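Long-range contact in PA_0080 (Pseudomonas aeruginosa, PDB 3ZHN), which is a type VI secretion lipoprotein of the TssJ family, probably serving as the outer-membrane-anchored part of the complex that spans the cell envelope: residues T31-P45 against V134-A148. Sequence-based numbering, arbitrary orientation.
Sequences TRVVIWLHAAPNLNP and VPGQRTSHLDITLGA
Parallel pairing of two strands remote in sequence builds the centre of a mixed four-stranded sheet, one half of the beta-sandwich expected of a TssJ lipoprotein. Strand 31-39 lies beside strand 139-146, with strands 100-107 and 151-155 flanking the pair antiparallel. The backbone ladder climbs evenly from Arg32 N bound to Arg138 O up to Ala40 N, which reaches Leu146 O at 2.9 Å. Arg32, Val34, Trp36 and His38 both donate and accept, while Val33, Ile35 and Leu37 pair by their backbones with strand 100-107.

The two faces differ sharply. Val33, Ile35 and Leu37, with Leu142, Ile144 and Leu146, form the greasy face turned to the second sheet, where Leu37 and Leu146 touch strand 54-61; Ile35 CG2 meets Ile144 CD1 at 3.8 Å. On the other face lies a chain of rings and charges. The edge of the Trp36 six-membered ring addresses the face of His141 in an offset T-shaped pair, planes 72° apart, and Val34 CB sits over one face of the His141 ring in a CH-pi contact. Asp143 CG stands anti to the carbonyl carbon (chi1 -82°), which brings OD1 within 3.3 Å of Trp36 CB. Near the C-terminal end of strand 31-39, His38 NE2 donates to Asp143 OD1 at 2.7 Å, in the ring plane of His38 but 29° out of the carboxylate plane, on its anti side. That oxygen also forms a salt bridge with Arg156, whose cation packs on Trp36; His38 ND1 is held by Glu100, so both ring nitrogens are engaged and the imidazole's rotation is fixed.

At the entry to the pair, Gln137 N, in the turn 135-138, donates to Thr31 OG1 at 2.9 Å, and a water links that hydroxyl to Gln137 OE1.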
ATOM      1  N   THR A  31      17.616   4.387  -2.636  1.00 20.69           N
ATOM      2  CA  THR A  31      16.757   3.533  -1.866  1.00 17.93           C
ATOM      3  C   THR A  31      15.936   2.718  -2.903  1.00 15.85           C
ATOM      4  O   THR A  31      15.270   3.293  -3.728  1.00 22.96           O
ATOM      5  CB  THR A  31      15.812   4.410  -1.043  1.00 16.77           C
ATOM      6  OG1 THR A  31      16.542   5.378  -0.237  1.00 18.26           O
ATOM      7  CG2 THR A  31      14.944   3.522  -0.186  1.00 18.90           C
ATOM      8  N   ARG A  32      16.109   1.425  -2.937  1.00 17.30           N
ATOM      9  CA  ARG A  32      15.455   0.540  -3.875  0.50 14.97           C
ATOM     10  C   ARG A  32      14.479  -0.352  -3.179  1.00 17.00           C
ATOM     11  O   ARG A  32      14.815  -0.960  -2.179  1.00 15.31           O
ATOM     12  CB  ARG A  32      16.497  -0.340  -4.555  0.50 17.34           C
ATOM     13  CG  ARG A  32      15.964  -1.050  -5.773  0.50 20.28           C
ATOM     14  CD  ARG A  32      17.141  -1.505  -6.616  0.50 28.85           C
ATOM     15  NE  ARG A  32      17.945  -0.403  -7.154  0.50 33.34           N
ATOM     16  CZ  ARG A  32      17.618   0.275  -8.255  0.50 41.06           C
ATOM     17  NH1 ARG A  32      16.500  -0.032  -8.914  0.50 35.72           N
ATOM     18  NH2 ARG A  32      18.409   1.249  -8.700  0.50 41.68           N
ATOM     19  N   VAL A  33      13.288  -0.445  -3.751  1.00 14.91           N
ATOM     20  CA  VAL A  33      12.231  -1.275  -3.200  1.00 15.36           C
ATOM     21  C   VAL A  33      11.706  -2.173  -4.339  1.00 15.62           C
ATOM     22  O   VAL A  33      11.433  -1.676  -5.445  1.00 21.41           O
ATOM     23  CB  VAL A  33      11.083  -0.417  -2.616  1.00 17.85           C
ATOM     24  CG1 VAL A  33       9.935  -1.297  -2.115  1.00 23.77           C
ATOM     25  CG2 VAL A  33      11.650   0.544  -1.597  1.00 16.63           C
ATOM     26  N   VAL A  34      11.594  -3.465  -4.053  1.00 13.50           N
ATOM     27  CA  VAL A  34      10.880  -4.387  -4.854  1.00 11.52           C
ATOM     28  C   VAL A  34       9.718  -4.934  -4.042  1.00 14.59           C
ATOM     29  O   VAL A  34       9.928  -5.397  -2.914  1.00 16.04           O
ATOM     30  CB  VAL A  34      11.726  -5.553  -5.401  1.00 13.46           C
ATOM     31  CG1 VAL A  34      10.918  -6.342  -6.429  1.00 18.11           C
ATOM     32  CG2 VAL A  34      12.993  -5.029  -6.102  1.00 16.38           C
ATOM     33  N   ILE A  35       8.512  -4.846  -4.614  1.00 13.23           N
ATOM     34  CA  ILE A  35       7.329  -5.349  -3.993  1.00 13.95           C
ATOM     35  C   ILE A  35       6.689  -6.378  -4.889  1.00 13.39           C
ATOM     36  O   ILE A  35       6.375  -6.076  -6.077  1.00 17.79           O
ATOM     37  CB  ILE A  35       6.296  -4.237  -3.737  1.00 16.23           C
ATOM     38  CG1 ILE A  35       6.833  -3.237  -2.678  1.00 16.54           C
ATOM     39  CG2 ILE A  35       4.932  -4.817  -3.276  1.00 16.66           C
ATOM     40  CD1 ILE A  35       6.027  -1.957  -2.621  1.00 19.02           C
ATOM     41  N   TRP A  36       6.463  -7.542  -4.286  1.00 13.49           N
ATOM     42  CA  TRP A  36       5.629  -8.555  -4.900  1.00 14.56           C
ATOM     43  C   TRP A  36       4.261  -8.472  -4.264  1.00 14.75           C
ATOM     44  O   TRP A  36       4.104  -8.701  -3.031  1.00 17.67           O
ATOM     45  CB  TRP A  36       6.185  -9.950  -4.720  1.00 19.15           C
ATOM     46  CG  TRP A  36       7.371 -10.222  -5.553  1.00 17.04           C
ATOM     47  CD1 TRP A  36       7.415 -10.848  -6.807  1.00 23.70           C
ATOM     48  CD2 TRP A  36       8.728  -9.936  -5.206  1.00 17.97           C
ATOM     49  NE1 TRP A  36       8.709 -10.971  -7.223  1.00 26.38           N
ATOM     50  CE2 TRP A  36       9.524 -10.377  -6.287  1.00 19.64           C
ATOM     51  CE3 TRP A  36       9.346  -9.324  -4.104  1.00 17.08           C
ATOM     52  CZ2 TRP A  36      10.898 -10.276  -6.284  1.00 24.55           C
ATOM     53  CZ3 TRP A  36      10.737  -9.231  -4.114  1.00 24.28           C
ATOM     54  CH2 TRP A  36      11.489  -9.707  -5.198  1.00 20.43           C
ATOM     55  N   LEU A  37       3.259  -8.173  -5.094  1.00 13.62           N
ATOM     56  CA  LEU A  37       1.862  -8.021  -4.643  1.00 12.29           C
ATOM     57  C   LEU A  37       1.126  -9.314  -4.937  1.00 13.31           C
ATOM     58  O   LEU A  37       1.130  -9.767  -6.073  1.00 15.11           O
ATOM     59  CB  LEU A  37       1.156  -6.885  -5.418  1.00 16.18           C
ATOM     60  CG  LEU A  37       1.626  -5.416  -5.332  1.00 18.17           C
ATOM     61  CD1 LEU A  37       0.849  -4.577  -6.329  1.00 27.04           C
ATOM     62  CD2 LEU A  37       1.377  -4.923  -3.923  1.00 16.52           C
ATOM     63  N   HIS A  38       0.473  -9.898  -3.921  1.00 12.57           N
ATOM     64  CA  HIS A  38      -0.221 -11.135  -4.053  1.00 12.28           C
ATOM     65  C   HIS A  38      -1.657 -10.891  -3.659  1.00  9.97           C
ATOM     66  O   HIS A  38      -1.958 -10.669  -2.487  1.00 11.70           O
ATOM     67  CB  HIS A  38       0.374 -12.199  -3.086  1.00 12.15           C
ATOM     68  CG  HIS A  38       1.837 -12.307  -3.134  1.00 15.06           C
ATOM     69  ND1 HIS A  38       2.537 -12.869  -4.191  1.00 16.71           N
ATOM     70  CD2 HIS A  38       2.757 -11.923  -2.228  1.00 18.76           C
ATOM     71  CE1 HIS A  38       3.828 -12.807  -3.936  1.00 15.53           C
ATOM     72  NE2 HIS A  38       3.995 -12.207  -2.771  1.00 16.31           N
ATOM     73  N   ALA A  39      -2.548 -10.889  -4.654  1.00 10.32           N
ATOM     74  CA  ALA A  39      -3.962 -10.709  -4.378  1.00  8.93           C
ATOM     75  C   ALA A  39      -4.558 -12.072  -4.118  1.00  9.16           C
ATOM     76  O   ALA A  39      -4.531 -12.944  -4.993  1.00 11.19           O
ATOM     77  CB  ALA A  39      -4.654 -10.011  -5.544  1.00 10.26           C
ATOM     78  N   ALA A  40      -5.149 -12.268  -2.908  1.00  8.73           N
ATOM     79  CA  ALA A  40      -5.594 -13.602  -2.546  1.00 10.23           C
ATOM     80  C   ALA A  40      -6.786 -14.064  -3.407  1.00  8.55           C
ATOM     81  O   ALA A  40      -7.509 -13.234  -3.945  1.00 10.75           O
ATOM     82  CB  ALA A  40      -5.950 -13.643  -1.043  1.00 10.61           C
ATOM     83  N   PRO A  41      -6.996 -15.371  -3.480  1.00 10.62           N
ATOM     84  CA  PRO A  41      -8.185 -15.907  -4.121  1.00 11.98           C
ATOM     85  C   PRO A  41      -9.476 -15.420  -3.532  1.00 11.16           C
ATOM     86  O   PRO A  41     -10.448 -15.333  -4.217  1.00 11.82           O
ATOM     87  CB  PRO A  41      -8.053 -17.420  -3.853  1.00 16.41           C
ATOM     88  CG  PRO A  41      -6.617 -17.703  -3.684  1.00 17.63           C
ATOM     89  CD  PRO A  41      -6.069 -16.461  -3.039  1.00 11.17           C
ATOM     90  N   ASN A  42      -9.477 -15.160  -2.244  1.00 11.22           N
ATOM     91  CA  ASN A  42     -10.637 -14.640  -1.532  1.00  9.18           C
ATOM     92  C   ASN A  42     -10.630 -13.078  -1.338  1.00  8.71           C
ATOM     93  O   ASN A  42     -11.135 -12.564  -0.333  1.00  9.85           O
ATOM     94  CB  ASN A  42     -10.834 -15.390  -0.201  1.00 10.15           C
ATOM     95  CG  ASN A  42      -9.660 -15.249   0.732  1.00  9.87           C
ATOM     96  OD1 ASN A  42      -8.626 -14.687   0.346  1.00 11.53           O
ATOM     97  ND2 ASN A  42      -9.819 -15.740   1.992  1.00 10.98           N
ATOM     98  N   LEU A  43      -9.942 -12.395  -2.236  1.00  9.30           N
ATOM     99  CA  LEU A  43      -9.817 -10.949  -2.206  1.00  7.83           C
ATOM    100  C   LEU A  43     -11.162 -10.240  -2.022  1.00  7.75           C
ATOM    101  O   LEU A  43     -12.095 -10.523  -2.730  1.00  8.11           O
ATOM    102  CB  LEU A  43      -9.212 -10.506  -3.525  1.00  8.89           C
ATOM    103  CG  LEU A  43      -8.843  -9.015  -3.690  1.00  9.26           C
ATOM    104  CD1 LEU A  43      -7.629  -8.704  -2.796  1.00 10.17           C
ATOM    105  CD2 LEU A  43      -8.462  -8.760  -5.131  1.00 11.09           C
ATOM    106  N   ASN A  44     -11.234  -9.287  -1.105  1.00  8.83           N
ATOM    107  CA  ASN A  44     -12.298  -8.289  -1.015  1.00  9.82           C
ATOM    108  C   ASN A  44     -13.684  -8.826  -1.376  1.00  9.29           C
ATOM    109  O   ASN A  44     -14.315  -8.336  -2.293  1.00 11.54           O
ATOM    110  CB  ASN A  44     -11.983  -7.108  -1.900  1.00 10.41           C
ATOM    111  CG  ASN A  44     -12.865  -5.911  -1.595  1.00  9.08           C
ATOM    112  OD1 ASN A  44     -13.363  -5.714  -0.482  1.00  9.29           O
ATOM    113  ND2 ASN A  44     -13.054  -5.112  -2.593  1.00  8.90           N
ATOM    114  N   PRO A  45     -14.175  -9.827  -0.619  1.00  9.62           N
ATOM    115  CA  PRO A  45     -15.431 -10.489  -1.067  1.00 10.75           C
ATOM    116  C   PRO A  45     -16.660  -9.640  -0.933  1.00 10.13           C
ATOM    117  O   PRO A  45     -16.767  -8.803  -0.030  1.00  9.17           O
ATOM    118  CB  PRO A  45     -15.489 -11.745  -0.159  1.00 13.05           C
ATOM    119  CG  PRO A  45     -14.685 -11.345   1.045  1.00 20.52           C
ATOM    120  CD  PRO A  45     -13.557 -10.552   0.510  1.00 12.39           C
ATOM    121  N   VAL A 134      11.088   2.783   5.594  1.00 10.34           N
ATOM    122  CA  VAL A 134      12.011   2.109   4.640  1.00 10.96           C
ATOM    123  C   VAL A 134      13.405   2.736   4.829  1.00 11.35           C
ATOM    124  O   VAL A 134      13.541   3.942   4.703  1.00 14.29           O
ATOM    125  CB  VAL A 134      11.565   2.252   3.177  1.00 13.81           C
ATOM    126  CG1 VAL A 134      12.594   1.632   2.241  1.00 17.72           C
ATOM    127  CG2 VAL A 134      10.218   1.560   2.989  1.00 18.22           C
ATOM    128  N   PRO A 135      14.411   1.937   5.253  1.00 11.90           N
ATOM    129  CA  PRO A 135      15.761   2.527   5.397  1.00 12.49           C
ATOM    130  C   PRO A 135      16.324   3.090   4.100  1.00 12.26           C
ATOM    131  O   PRO A 135      16.264   2.467   3.040  1.00 14.61           O
ATOM    132  CB  PRO A 135      16.629   1.401   5.869  1.00 12.13           C
ATOM    133  CG  PRO A 135      15.777   0.270   6.083  1.00 17.20           C
ATOM    134  CD  PRO A 135      14.412   0.499   5.549  1.00 13.40           C
ATOM    135  N   GLY A 136      16.868   4.294   4.228  1.00 15.40           N
ATOM    136  CA  GLY A 136      17.350   5.022   3.072  1.00 17.97           C
ATOM    137  C   GLY A 136      18.643   4.437   2.566  1.00 15.45           C
ATOM    138  O   GLY A 136      19.443   3.869   3.309  1.00 14.32           O
ATOM    139  N   GLN A 137      18.832   4.552   1.262  1.00 16.07           N
ATOM    140  CA  GLN A 137      20.047   4.179   0.591  1.00 13.94           C
ATOM    141  C   GLN A 137      20.388   2.701   0.760  1.00 14.20           C
ATOM    142  O   GLN A 137      21.543   2.279   0.647  1.00 17.47           O
ATOM    143  CB  GLN A 137      21.178   5.129   1.007  1.00 18.81           C
ATOM    144  CG  GLN A 137      20.866   6.599   0.627  1.00 20.61           C
ATOM    145  CD  GLN A 137      19.820   7.252   1.531  1.00 26.56           C
ATOM    146  OE1 GLN A 137      18.732   7.699   1.069  1.00 42.51           O
ATOM    147  NE2 GLN A 137      20.135   7.316   2.848  1.00 27.78           N
ATOM    148  N   ARG A 138      19.326   1.907   0.949  1.00 14.96           N
ATOM    149  CA  ARG A 138      19.442   0.460   1.082  1.00 13.43           C
ATOM    150  C   ARG A 138      18.349  -0.207   0.222  1.00 14.16           C
ATOM    151  O   ARG A 138      17.382   0.453  -0.227  1.00 13.75           O
ATOM    152  CB  ARG A 138      19.285   0.033   2.557  1.00 14.35           C
ATOM    153  CG  ARG A 138      20.340   0.618   3.453  1.00 16.16           C
ATOM    154  CD  ARG A 138      20.183   0.110   4.861  1.00 18.62           C
ATOM    155  NE  ARG A 138      21.247   0.732   5.647  1.00 20.80           N
ATOM    156  CZ  ARG A 138      22.493   0.268   5.696  1.00 18.79           C
ATOM    157  NH1 ARG A 138      22.846  -0.853   5.065  1.00 29.05           N
ATOM    158  NH2 ARG A 138      23.397   0.929   6.401  1.00 26.18           N
ATOM    159  N   THR A 139      18.479  -1.521   0.008  1.00 13.34           N
ATOM    160  CA  THR A 139      17.514  -2.301  -0.767  1.00 15.50           C
ATOM    161  C   THR A 139      16.549  -2.985   0.149  1.00 14.19           C
ATOM    162  O   THR A 139      16.958  -3.615   1.055  1.00 14.78           O
ATOM    163  CB  THR A 139      18.228  -3.309  -1.677  1.00 15.33           C
ATOM    164  OG1 THR A 139      18.937  -2.573  -2.671  1.00 17.82           O
ATOM    165  CG2 THR A 139      17.254  -4.291  -2.326  1.00 14.35           C
ATOM    166  N   SER A 140      15.251  -2.813  -0.115  1.00 14.39           N
ATOM    167  CA  SER A 140      14.185  -3.500   0.597  1.00 14.25           C
ATOM    168  C   SER A 140      13.330  -4.289  -0.362  1.00 13.36           C
ATOM    169  O   SER A 140      12.846  -3.740  -1.334  1.00 13.27           O
ATOM    170  CB  SER A 140      13.294  -2.486   1.379  1.00 17.18           C
ATOM    171  OG  SER A 140      13.983  -1.796   2.388  1.00 15.80           O
ATOM    172  N   HIS A 141      13.090  -5.550  -0.041  1.00 13.95           N
ATOM    173  CA  HIS A 141      12.215  -6.442  -0.789  1.00 10.66           C
ATOM    174  C   HIS A 141      11.036  -6.819   0.109  1.00 11.36           C
ATOM    175  O   HIS A 141      11.264  -7.154   1.276  1.00 12.07           O
ATOM    176  CB  HIS A 141      12.956  -7.666  -1.340  1.00 11.63           C
ATOM    177  CG  HIS A 141      13.916  -7.366  -2.450  1.00 12.88           C
ATOM    178  ND1 HIS A 141      14.518  -8.369  -3.195  1.00 13.98           N
ATOM    179  CD2 HIS A 141      14.287  -6.190  -3.024  1.00 15.07           C
ATOM    180  CE1 HIS A 141      15.283  -7.820  -4.116  1.00 14.50           C
ATOM    181  NE2 HIS A 141      15.181  -6.497  -4.022  1.00 14.40           N
ATOM    182  N   LEU A 142       9.844  -6.774  -0.442  1.00 10.44           N
ATOM    183  CA  LEU A 142       8.610  -6.941   0.333  1.00 11.41           C
ATOM    184  C   LEU A 142       7.684  -7.858  -0.442  1.00 11.99           C
ATOM    185  O   LEU A 142       7.478  -7.715  -1.628  1.00 15.00           O
ATOM    186  CB  LEU A 142       7.962  -5.624   0.591  1.00 11.74           C
ATOM    187  CG  LEU A 142       8.758  -4.552   1.289  1.00 11.59           C
ATOM    188  CD1 LEU A 142       8.053  -3.252   1.204  1.00 14.85           C
ATOM    189  CD2 LEU A 142       8.924  -4.883   2.758  1.00 14.35           C
ATOM    190  N   ASP A 143       7.001  -8.706   0.319  1.00 12.52           N
ATOM    191  CA  ASP A 143       5.853  -9.475  -0.171  1.00 12.55           C
ATOM    192  C   ASP A 143       4.648  -8.872   0.514  1.00 11.44           C
ATOM    193  O   ASP A 143       4.524  -8.912   1.786  1.00 12.61           O
ATOM    194  CB  ASP A 143       5.962 -10.939   0.213  1.00 13.84           C
ATOM    195  CG  ASP A 143       6.883 -11.694  -0.778  1.00 16.30           C
ATOM    196  OD1 ASP A 143       6.523 -11.812  -1.973  1.00 20.59           O
ATOM    197  OD2 ASP A 143       7.958 -12.137  -0.361  1.00 18.32           O
ATOM    198  N   ILE A 144       3.734  -8.334  -0.323  1.00 10.36           N
ATOM    199  CA  ILE A 144       2.544  -7.677   0.203  1.00  9.56           C
ATOM    200  C   ILE A 144       1.334  -8.494  -0.267  1.00  8.74           C
ATOM    201  O   ILE A 144       1.094  -8.616  -1.476  1.00 11.20           O
ATOM    202  CB  ILE A 144       2.467  -6.215  -0.188  1.00 10.49           C
ATOM    203  CG1 ILE A 144       3.682  -5.478   0.414  1.00 12.70           C
ATOM    204  CG2 ILE A 144       1.176  -5.588   0.325  1.00 11.79           C
ATOM    205  CD1 ILE A 144       3.778  -4.015   0.205  1.00 14.52           C
ATOM    206  N   THR A 145       0.565  -9.051   0.683  1.00  9.00           N
ATOM    207  CA  THR A 145      -0.618  -9.842   0.410  1.00  9.64           C
ATOM    208  C   THR A 145      -1.831  -8.966   0.629  1.00  9.34           C
ATOM    209  O   THR A 145      -1.963  -8.347   1.693  1.00 10.81           O
ATOM    210  CB  THR A 145      -0.622 -11.169   1.233  1.00 11.40           C
ATOM    211  OG1 THR A 145       0.579 -11.865   0.888  1.00 11.50           O
ATOM    212  CG2 THR A 145      -1.850 -12.033   0.852  1.00 11.65           C
ATOM    213  N   LEU A 146      -2.731  -8.971  -0.348  1.00 10.10           N
ATOM    214  CA  LEU A 146      -4.042  -8.391  -0.201  1.00  9.81           C
ATOM    215  C   LEU A 146      -5.026  -9.538   0.070  1.00 10.30           C
ATOM    216  O   LEU A 146      -5.375 -10.293  -0.837  1.00  8.60           O
ATOM    217  CB  LEU A 146      -4.445  -7.624  -1.425  1.00  9.53           C
ATOM    218  CG  LEU A 146      -3.449  -6.492  -1.803  1.00 12.49           C
ATOM    219  CD1 LEU A 146      -3.170  -5.524  -0.700  1.00 11.63           C
ATOM    220  CD2 LEU A 146      -2.204  -6.978  -2.530  1.00 17.94           C
ATOM    221  N   GLY A 147      -5.391  -9.684   1.342  1.00  9.73           N
ATOM    222  CA  GLY A 147      -6.316 -10.746   1.753  1.00  9.04           C
ATOM    223  C   GLY A 147      -7.800 -10.423   1.625  1.00  8.34           C
ATOM    224  O   GLY A 147      -8.176  -9.432   0.972  1.00 10.22           O
ATOM    225  N   ALA A 148      -8.629 -11.302   2.149  1.00  9.12           N
ATOM    226  CA  ALA A 148     -10.047 -11.035   2.121  1.00 10.12           C
ATOM    227  C   ALA A 148     -10.330  -9.665   2.784  1.00  7.73           C
ATOM    228  O   ALA A 148     -11.261  -8.947   2.313  1.00  9.79           O
ATOM    229  CB  ALA A 148     -10.790 -12.088   2.876  1.00 11.92           C
TER
HETATM  230  O   HOH W   1      17.933   7.658  -1.648  1.00 43.00           O
HETATM  231  O   HOH W   2      -6.868 -13.885   2.260  1.00 10.83           O